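Local structure of tetratricopeptide TPR_2 repeat protein (Thermobaculum terrenum, 5DJS) at residues Asp226-Leu229 with Cys230-Val233. The protein is a tetratricopeptide-repeat protein that joins helical repeats to a GT-B-type fold of glycosyltransferase family 41 and binds uridine-5'-diphosphate. The protein carries 1 engineered substitution. Sequence-based numbering, arbitrary orientation.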
ATOM      1  N   ASP A 226       9.553  20.739   3.508  1.00 52.37           N
ATOM      2  CA  ASP A 226       8.233  20.704   4.138  1.00 51.78           C
ATOM      3  C   ASP A 226       7.728  22.096   4.479  1.00 53.32           C
ATOM      4  O   ASP A 226       6.531  22.334   4.413  1.00 54.87           O
ATOM      5  CB  ASP A 226       8.239  19.822   5.382  1.00 52.23           C
ATOM      6  CG  ASP A 226       8.368  18.350   5.046  1.00 52.35           C
ATOM      7  OD1 ASP A 226       7.793  17.916   4.029  1.00 49.75           O
ATOM      8  OD2 ASP A 226       9.044  17.621   5.802  1.00 54.95           O
ATOM      9  N   ALA A 227       8.636  23.009   4.837  1.00 56.46           N
ATOM     10  CA  ALA A 227       8.273  24.415   5.071  1.00 54.50           C
ATOM     11  C   ALA A 227       7.810  25.100   3.771  1.00 53.95           C
ATOM     12  O   ALA A 227       6.802  25.798   3.771  1.00 54.50           O
ATOM     13  CB  ALA A 227       9.436  25.179   5.705  1.00 52.91           C
ATOM     14  N   GLU A 228       8.561  24.899   2.683  1.00 52.48           N
ATOM     15  CA  GLU A 228       8.190  25.388   1.340  1.00 51.13           C
ATOM     16  C   GLU A 228       6.828  24.861   0.869  1.00 51.23           C
ATOM     17  O   GLU A 228       6.054  25.591   0.253  1.00 49.85           O
ATOM     18  CB  GLU A 228       9.259  25.007   0.297  1.00 49.67           C
ATOM     19  CG  GLU A 228      10.554  25.801   0.396  1.00 50.26           C
ATOM     20  CD  GLU A 228      11.619  25.337  -0.587  1.00 50.98           C
ATOM     21  OE1 GLU A 228      11.700  24.131  -0.883  1.00 51.00           O
ATOM     22  OE2 GLU A 228      12.401  26.181  -1.057  1.00 54.90           O
ATOM     23  N   LEU A 229       6.545  23.588   1.144  1.00 51.89           N
ATOM     24  CA  LEU A 229       5.257  23.009   0.776  1.00 50.97           C
ATOM     25  C   LEU A 229       4.124  23.625   1.578  1.00 51.68           C
ATOM     26  O   LEU A 229       3.047  23.860   1.033  1.00 52.00           O
ATOM     27  CB  LEU A 229       5.244  21.494   0.964  1.00 51.14           C
ATOM     28  CG  LEU A 229       3.913  20.793   0.629  1.00 48.55           C
ATOM     29  CD1 LEU A 229       3.516  21.029  -0.818  1.00 45.55           C
ATOM     30  CD2 LEU A 229       4.029  19.312   0.917  1.00 49.29           C
ATOM     31  N   CYS A 230       4.359  23.868   2.863  1.00 52.87           N
ATOM     32  CA  CYS A 230       3.352  24.509   3.715  1.00 56.17           C
ATOM     33  C   CYS A 230       2.954  25.902   3.233  1.00 55.65           C
ATOM     34  O   CYS A 230       1.766  26.214   3.170  1.00 57.02           O
ATOM     35  CB  CYS A 230       3.812  24.570   5.169  1.00 57.59           C
ATOM     36  SG  CYS A 230       3.681  22.960   5.964  1.00 65.57           S
ATOM     37  N   GLU A 231       3.938  26.731   2.887  1.00 56.77           N
ATOM     38  CA  GLU A 231       3.645  28.075   2.395  1.00 62.82           C
ATOM     39  C   GLU A 231       2.987  28.012   0.996  1.00 59.66           C
ATOM     40  O   GLU A 231       2.193  28.882   0.653  1.00 55.99           O
ATOM     41  CB  GLU A 231       4.891  28.993   2.464  1.00 68.02           C
ATOM     42  CG  GLU A 231       5.930  28.806   1.359  1.00 73.50           C
ATOM     43  CD  GLU A 231       7.317  29.360   1.698  1.00 77.57           C
ATOM     44  OE1 GLU A 231       7.590  29.682   2.883  1.00 74.95           O
ATOM     45  OE2 GLU A 231       8.151  29.453   0.763  1.00 77.93           O
ATOM     46  N   LEU A 232       3.286  26.964   0.222  1.00 61.27           N
ATOM     47  CA  LEU A 232       2.573  26.685  -1.042  1.00 62.17           C
ATOM     48  C   LEU A 232       1.099  26.289  -0.837  1.00 58.95           C
ATOM     49  O   LEU A 232       0.229  26.757  -1.563  1.00 58.54           O
ATOM     50  CB  LEU A 232       3.300  25.597  -1.856  1.00 63.58           C
ATOM     51  CG  LEU A 232       2.630  25.061  -3.139  1.00 64.43           C
ATOM     52  CD1 LEU A 232       2.332  26.178  -4.133  1.00 66.12           C
ATOM     53  CD2 LEU A 232       3.506  23.999  -3.786  1.00 61.64           C
ATOM     54  N   VAL A 233       0.835  25.411   0.124  1.00 56.99           N
ATOM     55  CA  VAL A 233      -0.536  24.977   0.438  1.00 55.89           C
ATOM     56  C   VAL A 233      -1.361  26.135   0.992  1.00 53.42           C
ATOM     57  O   VAL A 233      -2.522  26.305   0.618  1.00 51.09           O
ATOM     58  CB  VAL A 233      -0.549  23.783   1.430  1.00 56.54           C
ATOM     59  CG1 VAL A 233      -1.955  23.483   1.942  1.00 53.14           C
ATOM     60  CG2 VAL A 233       0.025  22.535   0.766  1.00 58.33           C
TER
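L229 and V233, one helical turn apart, meet through L229 CD1 and V233 CG2 at 4.1 Å, and the same L229 CD1 lies 4.2 Å from L232 CD2. L229 lies aslant both side chains, and its one methyl CD1 serves both contacts. Its CG is anti to the backbone N (chi1 179°), beside the carbonyl carbon, and chi2 (60°) then turns CD1 toward L232 and V233. Y198 of strand 193-199 touches both L229 and L232, A255 of helix 253-257 touches L229 and C230, and I238 touches V233.

Four backbone bonds of the i to i+4 kind tie the turns together: C230 N to D226 O, E231 N to A227 O and L232 N to E228 O measure 3.1 Å each, and V233 N to L229 O 2.9 Å.

Among the polar side chains, D226 turns to R252 beside helix 253-257, its OD1 forming a salt bridge there, whereas A227 and E231 lie on the exposed face. E228 OE1 accepts a hydrogen bond from the backbone N of T225, just before the helix. E231, its CG set between backbone N and carbonyl carbon (chi1 78°), runs back beside E228, E231 CG lying 3.4 Å from E228 O. The two carboxylates stay apart, E228 OE2 and E231 OE2 being 5.7 Å from each other.

This chemistry is that of an amphipathic helix: L229, C230 and V233 are buried, L229 against Y198 and, with C230, against A255, whereas A227 and E231 face solvent.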